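Local atomic coordinates of uricase (Bacillus fastidiosus, PDB entry 4R8X), a protein that probably catalyses the oxidation of urate to 5-hydroxyisourate, the first step of its degradation to (S)-allantoin. Residues F259-F267 with Q299-D307. Sequence-based numbering, arbitrary orientation.
Sequences FPQLTEVNF and QGFSVHQED
Gln305 reaches Leu262 because its CG stands beside the backbone N (chi1 -71°) and the chain folds over at chi2 (-68°), which brings NE2 to the carbonyl end of the Phe259–Leu262 type I turn. There NE2 donates to Leu262 O at 2.8 Å (N-H...O 161°), with the donor in the carbonyl plane. Leu256 O, in helix 244-258, also accepts from NE2, so one amide ties that helix and the turn to the start of helix 305-312. Replaced by an alanine, Gln305 would lose its amide, and both carbonyls would probably be left without this donor, freeing the turn to shift. His304, the N-cap residue, lies alongside Glu264, CE1 approaching OE2 to 3.4 Å, with ring and carboxylate planes steeply tilted. Ser302 OG is hydrogen-bonded to His304 NE2 (2.8 Å), which probably limits the ring's rotation, and Asn266 ND2 donates to the anti lone pair of Glu264 OE1. On the other face, where helix 244-258 packs on Val265 and Phe267, Val303 CG2 meets the Phe267 ring edge at CE1 (4.1 Å). Reciprocal backbone bonds join Val265 to Val303 and Phe267 to Phe301. Such an antiparallel sheet backed by helices, continued by a neighbouring subunit at Gln299–Phe301, is characteristic of the T-fold (tunnelling fold) of urate oxidases.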
ATOM      1  N   PHE D 259      -5.403 -34.823  -9.038  1.00 15.68           N
ATOM      2  CA  PHE D 259      -3.995 -34.881  -9.427  1.00 15.32           C
ATOM      3  C   PHE D 259      -3.213 -35.862  -8.550  1.00 16.47           C
ATOM      4  O   PHE D 259      -2.561 -35.461  -7.589  1.00 17.51           O
ATOM      5  CB  PHE D 259      -3.367 -33.487  -9.387  1.00 15.62           C
ATOM      6  CG  PHE D 259      -4.092 -32.478 -10.238  1.00 15.49           C
ATOM      7  CD1 PHE D 259      -4.104 -32.610 -11.619  1.00 16.74           C
ATOM      8  CD2 PHE D 259      -4.764 -31.406  -9.664  1.00 14.90           C
ATOM      9  CE1 PHE D 259      -4.763 -31.689 -12.420  1.00 16.90           C
ATOM     10  CE2 PHE D 259      -5.436 -30.481 -10.465  1.00 15.94           C
ATOM     11  CZ  PHE D 259      -5.436 -30.625 -11.842  1.00 16.91           C
ATOM     12  N   PRO D 260      -3.271 -37.159  -8.890  1.00 17.93           N
ATOM     13  CA  PRO D 260      -2.617 -38.206  -8.093  1.00 17.75           C
ATOM     14  C   PRO D 260      -1.103 -38.028  -8.001  1.00 17.26           C
ATOM     15  O   PRO D 260      -0.474 -38.603  -7.105  1.00 17.46           O
ATOM     16  CB  PRO D 260      -2.939 -39.492  -8.866  1.00 19.26           C
ATOM     17  CG  PRO D 260      -4.159 -39.188  -9.640  1.00 20.47           C
ATOM     18  CD  PRO D 260      -4.074 -37.722  -9.990  1.00 18.62           C
ATOM     19  N   GLN D 261      -0.529 -37.250  -8.914  1.00 16.80           N
ATOM     20  CA  GLN D 261       0.915 -37.063  -8.948  1.00 15.96           C
ATOM     21  C   GLN D 261       1.404 -36.027  -7.926  1.00 16.30           C
ATOM     22  O   GLN D 261       2.606 -35.795  -7.794  1.00 16.76           O
ATOM     23  CB  GLN D 261       1.401 -36.738 -10.374  1.00 15.68           C
ATOM     24  CG  GLN D 261       1.177 -35.292 -10.838  1.00 16.61           C
ATOM     25  CD  GLN D 261      -0.202 -35.055 -11.426  1.00 17.51           C
ATOM     26  OE1 GLN D 261      -1.183 -35.683 -11.027  1.00 18.81           O
ATOM     27  NE2 GLN D 261      -0.285 -34.131 -12.375  1.00 17.26           N
ATOM     28  N   LEU D 262       0.467 -35.408  -7.207  1.00 15.37           N
ATOM     29  CA  LEU D 262       0.816 -34.499  -6.111  1.00 15.70           C
ATOM     30  C   LEU D 262       0.903 -35.259  -4.786  1.00 16.78           C
ATOM     31  O   LEU D 262       0.085 -36.136  -4.523  1.00 17.15           O
ATOM     32  CB  LEU D 262      -0.221 -33.376  -5.978  1.00 15.45           C
ATOM     33  CG  LEU D 262      -0.436 -32.464  -7.181  1.00 15.92           C
ATOM     34  CD1 LEU D 262      -1.438 -31.366  -6.838  1.00 16.94           C
ATOM     35  CD2 LEU D 262       0.896 -31.874  -7.633  1.00 16.31           C
ATOM     36  N   THR D 263       1.893 -34.927  -3.957  1.00 16.61           N
ATOM     37  CA  THR D 263       2.025 -35.569  -2.652  1.00 18.10           C
ATOM     38  C   THR D 263       1.293 -34.806  -1.563  1.00 18.12           C
ATOM     39  O   THR D 263       0.849 -35.395  -0.579  1.00 19.86           O
ATOM     40  CB  THR D 263       3.486 -35.700  -2.211  1.00 19.73           C
ATOM     41  OG1 THR D 263       4.095 -34.402  -2.178  1.00 20.24           O
ATOM     42  CG2 THR D 263       4.249 -36.610  -3.149  1.00 20.63           C
ATOM     43  N   GLU D 264       1.172 -33.493  -1.735  1.00 18.20           N
ATOM     44  CA  GLU D 264       0.515 -32.676  -0.731  1.00 18.67           C
ATOM     45  C   GLU D 264       0.002 -31.369  -1.297  1.00 16.11           C
ATOM     46  O   GLU D 264       0.505 -30.859  -2.301  1.00 15.64           O
ATOM     47  CB  GLU D 264       1.454 -32.390   0.449  0.86 22.30           C
ATOM     48  CG  GLU D 264       2.510 -31.326   0.172  1.00 25.36           C
ATOM     49  CD  GLU D 264       3.082 -30.698   1.441  0.46 27.37           C
ATOM     50  OE1 GLU D 264       2.930 -29.470   1.628  1.00 29.44           O
ATOM     51  OE2 GLU D 264       3.697 -31.424   2.248  0.83 27.17           O
ATOM     52  N   VAL D 265      -1.012 -30.838  -0.627  1.00 14.68           N
ATOM     53  CA  VAL D 265      -1.528 -29.503  -0.894  1.00 13.61           C
ATOM     54  C   VAL D 265      -1.508 -28.735   0.419  1.00 14.25           C
ATOM     55  O   VAL D 265      -1.927 -29.246   1.447  1.00 15.76           O
ATOM     56  CB  VAL D 265      -2.971 -29.569  -1.429  1.00 14.68           C
ATOM     57  CG1 VAL D 265      -3.506 -28.168  -1.658  1.00 15.67           C
ATOM     58  CG2 VAL D 265      -3.013 -30.370  -2.726  1.00 14.51           C
ATOM     59  N   ASN D 266      -1.032 -27.496   0.388  1.00 13.73           N
ATOM     60  CA  ASN D 266      -0.951 -26.706   1.611  1.00 14.95           C
ATOM     61  C   ASN D 266      -1.750 -25.416   1.477  1.00 14.48           C
ATOM     62  O   ASN D 266      -1.973 -24.918   0.365  1.00 15.64           O
ATOM     63  CB  ASN D 266       0.503 -26.427   2.008  1.00 17.41           C
ATOM     64  CG  ASN D 266       1.335 -25.927   0.851  1.00 21.17           C
ATOM     65  OD1 ASN D 266       1.172 -24.794   0.408  1.00 23.24           O
ATOM     66  ND2 ASN D 266       2.239 -26.771   0.356  1.00 22.74           N
ATOM     67  N   PHE D 267      -2.211 -24.895   2.609  1.00 13.65           N
ATOM     68  CA  PHE D 267      -3.088 -23.735   2.624  1.00 13.89           C
ATOM     69  C   PHE D 267      -2.621 -22.710   3.630  1.00 13.84           C
ATOM     70  O   PHE D 267      -2.162 -23.062   4.723  1.00 14.11           O
ATOM     71  CB  PHE D 267      -4.502 -24.145   3.027  1.00 12.78           C
ATOM     72  CG  PHE D 267      -5.182 -25.027   2.037  1.00 12.76           C
ATOM     73  CD1 PHE D 267      -5.044 -26.405   2.094  1.00 14.48           C
ATOM     74  CD2 PHE D 267      -5.977 -24.481   1.046  1.00 13.44           C
ATOM     75  CE1 PHE D 267      -5.676 -27.215   1.168  1.00 15.29           C
ATOM     76  CE2 PHE D 267      -6.616 -25.282   0.122  1.00 14.10           C
ATOM     77  CZ  PHE D 267      -6.474 -26.656   0.185  1.00 14.65           C
ATOM     78  N   GLN D 299      -5.670 -19.754   9.098  1.00 13.70           N
ATOM     79  CA  GLN D 299      -5.377 -21.176   9.237  1.00 14.06           C
ATOM     80  C   GLN D 299      -4.182 -21.520   8.357  1.00 14.25           C
ATOM     81  O   GLN D 299      -4.007 -20.941   7.281  1.00 15.71           O
ATOM     82  CB  GLN D 299      -6.576 -22.019   8.802  1.00 15.51           C
ATOM     83  CG  GLN D 299      -7.783 -21.963   9.731  1.00 17.90           C
ATOM     84  CD  GLN D 299      -8.652 -20.743   9.496  1.00 20.09           C
ATOM     85  OE1 GLN D 299      -8.680 -20.192   8.401  1.00 21.33           O
ATOM     86  NE2 GLN D 299      -9.371 -20.314  10.531  1.00 21.12           N
ATOM     87  N   GLY D 300      -3.365 -22.464   8.822  1.00 14.51           N
ATOM     88  CA  GLY D 300      -2.313 -23.073   8.032  1.00 14.93           C
ATOM     89  C   GLY D 300      -2.505 -24.574   8.107  1.00 14.76           C
ATOM     90  O   GLY D 300      -2.677 -25.124   9.193  1.00 14.93           O
ATOM     91  N   PHE D 301      -2.497 -25.252   6.965  1.00 13.97           N
ATOM     92  CA  PHE D 301      -2.830 -26.673   6.958  1.00 14.62           C
ATOM     93  C   PHE D 301      -2.324 -27.363   5.704  1.00 14.79           C
ATOM     94  O   PHE D 301      -2.331 -26.779   4.624  1.00 15.45           O
ATOM     95  CB  PHE D 301      -4.354 -26.833   7.057  1.00 15.41           C
ATOM     96  CG  PHE D 301      -4.805 -28.224   7.408  1.00 16.83           C
ATOM     97  CD1 PHE D 301      -4.603 -28.734   8.677  1.00 16.33           C
ATOM     98  CD2 PHE D 301      -5.450 -29.015   6.471  1.00 18.85           C
ATOM     99  CE1 PHE D 301      -5.024 -30.014   9.006  1.00 17.18           C
ATOM    100  CE2 PHE D 301      -5.878 -30.288   6.794  1.00 19.50           C
ATOM    101  CZ  PHE D 301      -5.665 -30.790   8.065  1.00 18.41           C
ATOM    102  N   SER D 302      -1.879 -28.604   5.847  1.00 15.45           N
ATOM    103  CA  SER D 302      -1.532 -29.413   4.686  1.00 15.70           C
ATOM    104  C   SER D 302      -2.345 -30.705   4.644  1.00 16.58           C
ATOM    105  O   SER D 302      -2.614 -31.321   5.679  1.00 16.88           O
ATOM    106  CB  SER D 302      -0.030 -29.711   4.637  1.00 16.60           C
ATOM    107  OG  SER D 302       0.390 -30.466   5.759  1.00 16.94           O
ATOM    108  N   VAL D 303      -2.733 -31.086   3.430  1.00 16.53           N
ATOM    109  CA  VAL D 303      -3.506 -32.287   3.152  1.00 17.35           C
ATOM    110  C   VAL D 303      -2.637 -33.191   2.271  1.00 16.45           C
ATOM    111  O   VAL D 303      -1.941 -32.707   1.373  1.00 16.13           O
ATOM    112  CB  VAL D 303      -4.824 -31.938   2.434  1.00 18.54           C
ATOM    113  CG1 VAL D 303      -5.742 -33.147   2.363  1.00 19.00           C
ATOM    114  CG2 VAL D 303      -5.528 -30.798   3.153  1.00 18.78           C
ATOM    115  N   HIS D 304      -2.653 -34.494   2.545  1.00 16.84           N
ATOM    116  CA  HIS D 304      -1.717 -35.420   1.917  1.00 16.68           C
ATOM    117  C   HIS D 304      -2.477 -36.581   1.293  1.00 16.58           C
ATOM    118  O   HIS D 304      -3.624 -36.826   1.656  1.00 17.14           O
ATOM    119  CB  HIS D 304      -0.721 -35.908   2.971  1.00 18.11           C
ATOM    120  CG  HIS D 304      -0.005 -34.788   3.662  1.00 20.02           C
ATOM    121  ND1 HIS D 304       1.298 -34.449   3.370  1.00 21.12           N
ATOM    122  CD2 HIS D 304      -0.424 -33.903   4.599  1.00 20.35           C
ATOM    123  CE1 HIS D 304       1.658 -33.416   4.112  1.00 21.17           C
ATOM    124  NE2 HIS D 304       0.630 -33.064   4.865  1.00 20.04           N
ATOM    125  N   GLN D 305      -1.862 -37.283   0.347  1.00 17.55           N
ATOM    126  CA  GLN D 305      -2.541 -38.405  -0.303  1.00 18.22           C
ATOM    127  C   GLN D 305      -3.079 -39.441   0.693  1.00 18.36           C
ATOM    128  O   GLN D 305      -4.129 -40.034   0.468  1.00 18.19           O
ATOM    129  CB  GLN D 305      -1.638 -39.085  -1.338  1.00 18.50           C
ATOM    130  CG  GLN D 305      -1.393 -38.256  -2.601  1.00 18.58           C
ATOM    131  CD  GLN D 305      -2.635 -38.083  -3.469  1.00 18.11           C
ATOM    132  OE1 GLN D 305      -3.696 -38.623  -3.175  1.00 18.21           O
ATOM    133  NE2 GLN D 305      -2.500 -37.322  -4.550  1.00 17.55           N
ATOM    134  N   GLU D 306      -2.380 -39.614   1.808  1.00 18.42           N
ATOM    135  CA  GLU D 306      -2.827 -40.535   2.850  1.00 18.51           C
ATOM    136  C   GLU D 306      -4.175 -40.110   3.439  1.00 17.65           C
ATOM    137  O   GLU D 306      -4.970 -40.957   3.849  1.00 17.98           O
ATOM    138  CB  GLU D 306      -1.767 -40.669   3.950  1.00 20.98           C
ATOM    139  CG  GLU D 306      -0.486 -41.383   3.512  1.00 24.66           C
ATOM    140  CD  GLU D 306       0.462 -40.518   2.687  1.00 27.09           C
ATOM    141  OE1 GLU D 306       0.236 -39.292   2.566  1.00 26.45           O
ATOM    142  OE2 GLU D 306       1.446 -41.078   2.156  1.00 29.07           O
ATOM    143  N   ASP D 307      -4.435 -38.802   3.472  1.00 16.91           N
ATOM    144  CA  ASP D 307      -5.732 -38.300   3.927  1.00 16.99           C
ATOM    145  C   ASP D 307      -6.834 -38.729   2.974  1.00 16.74           C
ATOM    146  O   ASP D 307      -7.892 -39.186   3.395  1.00 17.47           O
ATOM    147  CB  ASP D 307      -5.724 -36.775   4.058  1.00 17.85           C
ATOM    148  CG  ASP D 307      -4.795 -36.289   5.151  1.00 19.32           C
ATOM    149  OD1 ASP D 307      -4.810 -36.882   6.252  1.00 19.36           O
ATOM    150  OD2 ASP D 307      -4.050 -35.318   4.908  1.00 19.62           O
TER
HETATM  151  O   HOH W   1       1.292 -37.792  -0.137  1.00 28.66           O